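Local coordinates for protein immunomodulatory active chitinase (Trichuris suis, PDB 6G9C) that probably binds and hydrolyses chitin as a secreted family 18 glycoside hydrolase, and has immunomodulatory activity in inflammatory lung disease, at residues Q229-S234 and P273-W279; L217-H223 and W249-S255; N41-Y45 and F81-D85. All blocks are in the same frame, centred on the assembly; numbering follows the deposited sequence.

Contact 1 of 3, residues Q229-S234 and P273-W279. With EDO (1,2-ethanediol), chain D.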
# COMPACT_ATOMS: atom_id res chain seq x y z
N GLN A 229 -36.95 1.48 -31.10
CA GLN A 229 -36.29 2.29 -32.12
C GLN A 229 -34.94 2.76 -31.61
O GLN A 229 -34.71 2.86 -30.40
CB GLN A 229 -37.14 3.49 -32.52
CG GLN A 229 -37.23 4.53 -31.43
CD GLN A 229 -38.40 5.47 -31.63
OE1 GLN A 229 -39.55 5.09 -31.40
NE2 GLN A 229 -38.12 6.69 -32.07
N THR A 230 -34.06 3.09 -32.55
CA THR A 230 -32.70 3.49 -32.18
C THR A 230 -32.69 4.86 -31.51
O THR A 230 -33.54 5.71 -31.78
CB THR A 230 -31.78 3.53 -33.40
OG1 THR A 230 -32.21 4.56 -34.29
CG2 THR A 230 -31.76 2.18 -34.12
N GLY A 231 -31.69 5.06 -30.66
CA GLY A 231 -31.55 6.30 -29.92
C GLY A 231 -30.16 6.37 -29.33
O GLY A 231 -29.33 5.47 -29.51
N ILE A 232 -29.90 7.47 -28.61
CA ILE A 232 -28.54 7.83 -28.18
C ILE A 232 -28.34 7.41 -26.73
O ILE A 232 -29.10 7.81 -25.84
CB ILE A 232 -28.30 9.34 -28.34
CG1 ILE A 232 -28.66 9.81 -29.76
CG2 ILE A 232 -26.86 9.66 -28.03
CD1 ILE A 232 -27.83 9.15 -30.83
N ASN A 233 -27.28 6.63 -26.49
CA ASN A 233 -26.99 6.16 -25.14
C ASN A 233 -26.77 7.33 -24.17
O ASN A 233 -27.37 7.38 -23.09
CB ASN A 233 -25.77 5.23 -25.17
CG ASN A 233 -25.44 4.65 -23.79
OD1 ASN A 233 -26.33 4.21 -23.06
ND2 ASN A 233 -24.16 4.64 -23.44
N SER A 234 -25.95 8.29 -24.56
CA SER A 234 -25.56 9.38 -23.65
C SER A 234 -25.36 10.65 -24.46
O SER A 234 -24.23 11.06 -24.74
CB SER A 234 -24.30 9.01 -22.86
OG SER A 234 -23.96 9.98 -21.89
N PRO A 273 -19.61 7.08 -20.62
CA PRO A 273 -19.59 5.65 -20.97
C PRO A 273 -18.49 5.35 -21.98
O PRO A 273 -18.30 6.10 -22.93
CB PRO A 273 -20.97 5.43 -21.60
CG PRO A 273 -21.32 6.77 -22.19
CD PRO A 273 -20.69 7.81 -21.31
N THR A 274 -17.80 4.23 -21.79
CA THR A 274 -16.87 3.74 -22.81
C THR A 274 -17.43 2.54 -23.56
O THR A 274 -16.70 1.89 -24.32
CB THR A 274 -15.50 3.39 -22.21
OG1 THR A 274 -15.68 2.48 -21.12
CG2 THR A 274 -14.78 4.65 -21.74
N TYR A 275 -18.71 2.22 -23.33
CA TYR A 275 -19.47 1.23 -24.06
C TYR A 275 -20.53 1.94 -24.89
O TYR A 275 -20.79 3.14 -24.74
CB TYR A 275 -20.15 0.22 -23.12
CG TYR A 275 -21.20 0.92 -22.28
CD1 TYR A 275 -20.84 1.66 -21.17
CD2 TYR A 275 -22.54 0.92 -22.67
CE1 TYR A 275 -21.79 2.36 -20.42
CE2 TYR A 275 -23.50 1.61 -21.93
CZ TYR A 275 -23.10 2.33 -20.81
OH TYR A 275 -24.03 3.03 -20.09
N GLY A 276 -21.15 1.16 -25.78
CA GLY A 276 -22.31 1.62 -26.53
C GLY A 276 -23.45 0.63 -26.39
O GLY A 276 -23.30 -0.46 -25.81
N ARG A 277 -24.60 1.02 -26.93
CA ARG A 277 -25.80 0.18 -26.92
C ARG A 277 -26.31 0.02 -28.34
O ARG A 277 -26.15 0.92 -29.17
CB ARG A 277 -26.91 0.77 -26.05
CG ARG A 277 -26.53 0.86 -24.59
CD ARG A 277 -27.72 1.07 -23.66
NE ARG A 277 -27.26 0.88 -22.29
CZ ARG A 277 -27.16 -0.29 -21.68
NH1 ARG A 277 -27.56 -1.40 -22.30
NH2 ARG A 277 -26.69 -0.36 -20.44
N GLY A 278 -26.92 -1.12 -28.60
CA GLY A 278 -27.16 -1.54 -29.97
C GLY A 278 -28.52 -2.16 -30.18
O GLY A 278 -29.13 -2.72 -29.27
N TRP A 279 -28.96 -2.09 -31.44
CA TRP A 279 -30.20 -2.66 -31.92
C TRP A 279 -29.95 -3.48 -33.19
O TRP A 279 -28.95 -3.29 -33.89
CB TRP A 279 -31.22 -1.57 -32.28
CG TRP A 279 -31.77 -0.76 -31.14
CD1 TRP A 279 -32.99 -0.90 -30.54
CD2 TRP A 279 -31.14 0.36 -30.50
NE1 TRP A 279 -33.15 0.06 -29.56
CE2 TRP A 279 -32.03 0.84 -29.52
CE3 TRP A 279 -29.90 1.00 -30.67
CZ2 TRP A 279 -31.72 1.93 -28.71
CZ3 TRP A 279 -29.60 2.08 -29.85
CH2 TRP A 279 -30.51 2.52 -28.88
C1 EDO D . -23.53 1.06 -15.98
O1 EDO D . -24.57 1.25 -15.03
C2 EDO D . -24.07 1.20 -17.40
O2 EDO D . -25.21 0.36 -17.57
O HOH W 1 -22.20 5.42 -25.33
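The carbonyl oxygen of Gly231 is buried against the indole of Trp279 without a hydrogen-bonding partner in the model; Gly231 O comes within 3.2 Å of Trp279 CH2, approaching the ring obliquely. The contact illustrates how a chain segment can lie antiparallel to a strand, the two directions 173° apart, and yet share no direct hydrogen bond with it. Residues 229-234 are held against 273-279 mainly by packing. The backbone of Gln229 and Thr230 lies over one face of the indole, where Thr230 CA sits 3.7 Å from the centroid of the six-membered ring and only 7° off its normal, a CH-pi contact. Thr230 CG2 adds a further touch at Trp279 CE3. The indole N-H is spent elsewhere, on Glu227 O.

At the other end Asn233 reaches across. With CG anti to the backbone N (chi1 -177°), its amide enters between Tyr275 and Arg277, and ND2 stands 3.4 Å from Tyr275 CE2. Asn233 OD1 rests beside Arg277 CD at 3.5 Å while accepting from Asp221 N. A water accepts a hydrogen bond from Asn233 ND2 at 2.8 Å and also meets Tyr275 O, bridging the Asn233 side chain to the backbone carbonyl of Tyr275. Arg277 NE and Tyr275 OH both turn to Asp221.

Beyond these, Ser234 CB packs on Pro273 CG. Strand 268-281 pairs in the barrel with 214-218 and 364-368, and antiparallel with 308-310 and 340-343; the loop 229-234 lies along its later part, where Thr230 also touches Trp341 of strand 340-343.

Contact 2 of 3, residues L217-H223 and W249-S255. With EDO (1,2-ethanediol), chain D; EDO (1,2-ethanediol), chain E.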
# COMPACT_ATOMS: atom_id res chain seq x y z
N LEU A 217 -22.84 11.02 -11.32
CA LEU A 217 -24.08 11.12 -12.10
C LEU A 217 -24.07 10.11 -13.24
O LEU A 217 -23.19 10.14 -14.11
CB LEU A 217 -24.23 12.54 -12.64
CG LEU A 217 -25.48 12.75 -13.50
CD1 LEU A 217 -26.76 12.61 -12.67
CD2 LEU A 217 -25.42 14.10 -14.18
N MET A 218 -25.06 9.21 -13.24
CA MET A 218 -25.15 8.15 -14.24
C MET A 218 -25.92 8.65 -15.47
O MET A 218 -26.98 8.12 -15.82
CB MET A 218 -25.80 6.91 -13.64
CG MET A 218 -24.95 6.25 -12.56
SD MET A 218 -25.84 4.94 -11.69
CE MET A 218 -25.97 3.70 -12.97
N CYS A 219 -25.35 9.65 -16.13
CA CYS A 219 -25.99 10.28 -17.29
C CYS A 219 -25.62 9.48 -18.54
O CYS A 219 -24.88 9.91 -19.42
CB CYS A 219 -25.60 11.75 -17.39
SG CYS A 219 -23.84 12.04 -17.12
N TYR A 220 -26.15 8.26 -18.57
CA TYR A 220 -26.04 7.34 -19.69
C TYR A 220 -27.14 6.30 -19.52
O TYR A 220 -27.93 6.36 -18.57
CB TYR A 220 -24.64 6.70 -19.78
CG TYR A 220 -24.01 6.29 -18.46
CD1 TYR A 220 -24.52 5.21 -17.73
CD2 TYR A 220 -22.90 6.95 -17.97
CE1 TYR A 220 -23.93 4.82 -16.51
CE2 TYR A 220 -22.31 6.58 -16.76
CZ TYR A 220 -22.83 5.52 -16.04
OH TYR A 220 -22.23 5.15 -14.85
N ASP A 221 -27.21 5.36 -20.47
CA ASP A 221 -28.35 4.45 -20.58
C ASP A 221 -29.67 5.21 -20.75
O ASP A 221 -30.72 4.73 -20.32
CB ASP A 221 -28.47 3.51 -19.38
CG ASP A 221 -27.24 2.68 -19.15
OD1 ASP A 221 -26.49 2.40 -20.11
OD2 ASP A 221 -27.04 2.27 -17.99
N PHE A 222 -29.65 6.39 -21.37
CA PHE A 222 -30.91 7.09 -21.62
C PHE A 222 -31.77 6.34 -22.63
O PHE A 222 -33.00 6.40 -22.56
CB PHE A 222 -30.64 8.52 -22.12
CG PHE A 222 -30.09 9.43 -21.08
CD1 PHE A 222 -30.87 9.84 -20.00
CD2 PHE A 222 -28.78 9.89 -21.17
CE1 PHE A 222 -30.36 10.70 -19.03
CE2 PHE A 222 -28.26 10.74 -20.20
CZ PHE A 222 -29.05 11.14 -19.13
N HIS A 223 -31.12 5.64 -23.57
CA HIS A 223 -31.79 4.87 -24.60
C HIS A 223 -31.01 3.58 -24.82
O HIS A 223 -29.81 3.52 -24.58
CB HIS A 223 -31.89 5.69 -25.90
CG HIS A 223 -32.64 6.97 -25.71
ND1 HIS A 223 -34.01 7.01 -25.57
CD2 HIS A 223 -32.20 8.24 -25.58
CE1 HIS A 223 -34.39 8.26 -25.39
NE2 HIS A 223 -33.32 9.03 -25.39
N TRP A 249 -33.38 14.16 -20.97
CA TRP A 249 -32.63 12.91 -20.96
C TRP A 249 -31.32 13.08 -21.73
O TRP A 249 -31.10 12.52 -22.80
CB TRP A 249 -33.48 11.78 -21.52
CG TRP A 249 -34.56 11.31 -20.56
CD1 TRP A 249 -35.27 12.08 -19.68
CD2 TRP A 249 -35.02 9.97 -20.38
NE1 TRP A 249 -36.15 11.30 -18.97
CE2 TRP A 249 -36.01 10.00 -19.38
CE3 TRP A 249 -34.69 8.74 -20.97
CZ2 TRP A 249 -36.68 8.85 -18.96
CZ3 TRP A 249 -35.36 7.60 -20.55
CH2 TRP A 249 -36.34 7.67 -19.55
N ASN A 250 -30.43 13.88 -21.14
CA ASN A 250 -29.12 14.14 -21.72
C ASN A 250 -28.22 14.67 -20.62
O ASN A 250 -28.67 14.99 -19.52
CB ASN A 250 -29.22 15.12 -22.91
CG ASN A 250 -29.97 16.39 -22.56
OD1 ASN A 250 -29.42 17.28 -21.89
ND2 ASN A 250 -31.22 16.49 -23.00
N VAL A 251 -26.92 14.75 -20.93
CA VAL A 251 -25.93 15.12 -19.92
C VAL A 251 -26.18 16.54 -19.42
O VAL A 251 -26.17 16.80 -18.21
CB VAL A 251 -24.51 14.98 -20.50
CG1 VAL A 251 -23.49 15.62 -19.55
CG2 VAL A 251 -24.17 13.51 -20.75
N GLU A 252 -26.43 17.46 -20.35
CA GLU A 252 -26.58 18.87 -19.99
C GLU A 252 -27.72 19.09 -19.02
O GLU A 252 -27.57 19.78 -18.01
CB GLU A 252 -26.80 19.71 -21.25
CG GLU A 252 -26.91 21.20 -20.96
CD GLU A 252 -27.45 21.99 -22.14
OE1 GLU A 252 -28.60 21.75 -22.56
OE2 GLU A 252 -26.71 22.86 -22.66
N GLN A 253 -28.89 18.50 -19.30
CA GLN A 253 -30.08 18.80 -18.51
C GLN A 253 -30.14 17.97 -17.22
O GLN A 253 -30.58 18.49 -16.18
CB GLN A 253 -31.34 18.57 -19.34
CG GLN A 253 -31.50 19.55 -20.49
CD GLN A 253 -31.65 20.97 -20.00
OE1 GLN A 253 -32.40 21.24 -19.06
NE2 GLN A 253 -30.92 21.90 -20.62
N SER A 254 -29.73 16.70 -17.28
CA SER A 254 -29.74 15.87 -16.08
C SER A 254 -28.78 16.40 -15.02
O SER A 254 -29.12 16.43 -13.83
CB SER A 254 -29.41 14.42 -16.44
OG SER A 254 -28.05 14.26 -16.87
N SER A 255 -27.59 16.84 -15.43
CA SER A 255 -26.67 17.47 -14.48
C SER A 255 -27.23 18.80 -13.98
O SER A 255 -27.17 19.10 -12.78
CB SER A 255 -25.30 17.66 -15.13
OG SER A 255 -25.36 18.60 -16.19
C1 EDO D . -23.53 1.06 -15.98
O1 EDO D . -24.57 1.25 -15.03
C2 EDO D . -24.07 1.20 -17.40
O2 EDO D . -25.21 0.36 -17.57
C1 EDO E . -22.75 1.25 -11.48
O1 EDO E . -23.91 0.80 -12.23
C2 EDO E . -22.43 2.73 -11.72
O2 EDO E . -22.33 2.98 -13.14
O HOH W 2 -32.74 11.63 -24.91
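Phe222 presses the face of its ring onto the peptide joining Trp249 to Asn250, with Trp249 C 3.6 Å above the ring plane over its centre. This is the dense part of the contact. With CG anti to the carbonyl carbon (chi1 -70°), the ring is carried towards the start of the helix, so that CD1 meets Trp249 CB at 3.6 Å and the hydroxyl of Ser254 stands at the ring edge. The indole of Trp249 meets the Phe222 ring obliquely, the planes at 45°, and its CE3 lies 3.3 Å from Phe222 O, which sits at the indole edge. Close by, Cys219 CB lies 3.5 Å from Ser254 OG and its SG packs on Val251 CG2, while one methyl of Leu217, CD2, touches Ser255 CA at 3.6 Å. Ser254 OG is occupied by Asn250 O, which also accepts from Ser254 N; the two donors arrive from opposite faces of that carbonyl.

In the TIM barrel of family 18 this joins the end of one strand, 214-218, to helix 251-261, which follows it after a long loop and packs outside the barrel. Asn250 is the N-cap of that helix, its OD1 accepting from Gln253 N at 2.9 Å.

The looser side is that of His223, which is partly exposed and approaches no nearer than 4.5 Å, CE1 to Trp249 CE3. Its imidazole reaches the helix side through a water that bonds both His223 NE2 and Trp249 O, while ND1 is paired with Glu227.

Contact 3 of 3, residues N41-Y45 and F81-D85; sequences NWAQY and FEWND
Gln44 and Asn84 face each other as a doubly bonded amide pair, joining two loops of the TIM barrel: the one after strand 34-40 and the type I turn from Glu82 to Asp85 that leads into helix 85-94. The amide planes are only 22° apart. Asn84 ND2 gives to Gln44 OE1 at 3.1 Å, and Gln44 NE2 returns a bond of 3.2 Å to a lone pair of Asn84 OD1. The other proton of Gln44 NE2 goes to Asn41 O, a nearly straight bond at 174° that helps fix the amide's rotation.

Van der Waals contact is slight: Glu82 CG lies 3.6 Å from Asn41 CG, the amide carbon, and Phe81 CB comes near ND2 of that amide.

Bonds to carboxylates form a further group. Asn41 ND2 makes two weak bonds to the oxygens of Asp85, amide and carboxylate being almost coplanar, while Asp85 OD2 also receives Glu82 N and OD1 is bonded to Tyr67 OH. Towards the exposed rim, the chain of Glu82 is folded by rotation about CB-CG (chi2 -62°), carrying the carboxylate to the phenol, and Tyr45 OH donates to Glu82 OE1 at 2.7 Å from above the carboxylate plane.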
# COMPACT_ATOMS: atom_id res chain seq x y z
N ASN A 41 -15.09 -6.46 -11.61
CA ASN A 41 -14.46 -7.73 -11.27
C ASN A 41 -14.97 -8.91 -12.12
O ASN A 41 -14.61 -10.06 -11.83
CB ASN A 41 -14.61 -8.02 -9.76
CG ASN A 41 -16.04 -8.10 -9.29
OD1 ASN A 41 -16.97 -8.03 -10.08
ND2 ASN A 41 -16.24 -8.26 -7.97
N TRP A 42 -15.74 -8.66 -13.18
CA TRP A 42 -16.06 -9.70 -14.15
C TRP A 42 -15.34 -9.52 -15.49
O TRP A 42 -15.44 -10.40 -16.35
CB TRP A 42 -17.58 -9.79 -14.39
CG TRP A 42 -18.20 -8.53 -14.92
CD1 TRP A 42 -18.45 -8.23 -16.24
CD2 TRP A 42 -18.70 -7.41 -14.15
NE1 TRP A 42 -19.05 -6.98 -16.33
CE2 TRP A 42 -19.20 -6.46 -15.07
CE3 TRP A 42 -18.75 -7.13 -12.78
CZ2 TRP A 42 -19.76 -5.24 -14.65
CZ3 TRP A 42 -19.30 -5.91 -12.37
CH2 TRP A 42 -19.80 -4.99 -13.30
N ALA A 43 -14.61 -8.41 -15.68
CA ALA A 43 -13.85 -8.22 -16.92
C ALA A 43 -12.70 -9.22 -17.05
O ALA A 43 -12.21 -9.43 -18.17
CB ALA A 43 -13.34 -6.78 -16.99
N GLN A 44 -12.30 -9.85 -15.94
CA GLN A 44 -11.31 -10.91 -15.97
C GLN A 44 -11.78 -12.13 -16.74
O GLN A 44 -10.97 -13.01 -17.02
CB GLN A 44 -10.98 -11.37 -14.55
CG GLN A 44 -12.22 -11.82 -13.77
CD GLN A 44 -11.91 -12.54 -12.47
OE1 GLN A 44 -11.03 -13.40 -12.42
NE2 GLN A 44 -12.65 -12.21 -11.42
N TYR A 45 -13.07 -12.22 -17.06
CA TYR A 45 -13.57 -13.39 -17.77
C TYR A 45 -13.67 -13.19 -19.27
O TYR A 45 -13.98 -14.15 -19.99
CB TYR A 45 -14.94 -13.80 -17.20
CG TYR A 45 -14.89 -14.13 -15.72
CD1 TYR A 45 -14.06 -15.14 -15.24
CD2 TYR A 45 -15.64 -13.41 -14.79
CE1 TYR A 45 -13.99 -15.44 -13.88
CE2 TYR A 45 -15.59 -13.71 -13.42
CZ TYR A 45 -14.76 -14.72 -12.99
OH TYR A 45 -14.70 -15.03 -11.65
N PHE A 81 -17.63 -10.53 -3.92
CA PHE A 81 -18.54 -11.12 -4.88
C PHE A 81 -17.86 -12.22 -5.68
O PHE A 81 -18.41 -13.32 -5.82
CB PHE A 81 -19.09 -10.04 -5.82
CG PHE A 81 -20.35 -10.45 -6.51
CD1 PHE A 81 -20.32 -11.34 -7.57
CD2 PHE A 81 -21.58 -9.95 -6.09
CE1 PHE A 81 -21.49 -11.72 -8.21
CE2 PHE A 81 -22.74 -10.33 -6.72
CZ PHE A 81 -22.70 -11.22 -7.78
N GLU A 82 -16.67 -11.96 -6.20
CA GLU A 82 -15.96 -12.94 -7.01
C GLU A 82 -14.99 -13.73 -6.14
O GLU A 82 -14.42 -13.21 -5.18
CB GLU A 82 -15.20 -12.26 -8.16
CG GLU A 82 -16.09 -11.72 -9.28
CD GLU A 82 -16.89 -12.82 -9.98
OE1 GLU A 82 -16.46 -13.99 -9.96
OE2 GLU A 82 -17.95 -12.51 -10.55
N TRP A 83 -14.82 -15.00 -6.51
CA TRP A 83 -14.03 -15.94 -5.73
C TRP A 83 -12.61 -15.46 -5.45
O TRP A 83 -11.98 -15.94 -4.50
CB TRP A 83 -13.97 -17.28 -6.46
CG TRP A 83 -13.14 -17.21 -7.70
CD1 TRP A 83 -13.52 -16.74 -8.93
CD2 TRP A 83 -11.76 -17.60 -7.84
NE1 TRP A 83 -12.47 -16.82 -9.82
CE2 TRP A 83 -11.39 -17.35 -9.17
CE3 TRP A 83 -10.82 -18.14 -6.96
CZ2 TRP A 83 -10.10 -17.62 -9.65
CZ3 TRP A 83 -9.55 -18.41 -7.43
CH2 TRP A 83 -9.20 -18.15 -8.76
N ASN A 84 -12.08 -14.54 -6.27
CA ASN A 84 -10.70 -14.10 -6.13
C ASN A 84 -10.59 -12.61 -5.85
O ASN A 84 -9.53 -12.02 -6.09
CB ASN A 84 -9.89 -14.48 -7.37
CG ASN A 84 -10.46 -13.91 -8.67
OD1 ASN A 84 -11.61 -13.48 -8.71
ND2 ASN A 84 -9.65 -13.92 -9.73
N ASP A 85 -11.65 -11.97 -5.35
CA ASP A 85 -11.58 -10.55 -5.02
C ASP A 85 -10.55 -10.29 -3.92
O ASP A 85 -9.54 -9.60 -4.14
CB ASP A 85 -12.95 -10.03 -4.57
CG ASP A 85 -13.88 -9.72 -5.74
OD1 ASP A 85 -13.41 -9.31 -6.81
OD2 ASP A 85 -15.11 -9.88 -5.56

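Overall arrangement
Contacts 1 and 2 are neighbours, their centres about 12 Å apart, and their segments alternate along the chain. Strands 214-218 and 268-281 lie side by side in the barrel, and the two contacts meet directly: Tyr275 OH is 2.5 Å from Asp221 OD1 and Ser234 OG 2.6 Å from Cys219 O, both probable hydrogen bonds. One ethanediol, probably from the crystallisation liquor, touches both contacts, in a position consistent with the substrate cleft at the strand ends expected of family 18. Contact 3 stands apart, with centres about 26 Å from contact 1 and 28 Å from contact 2, on the opposite side of the chain's centre from the latter.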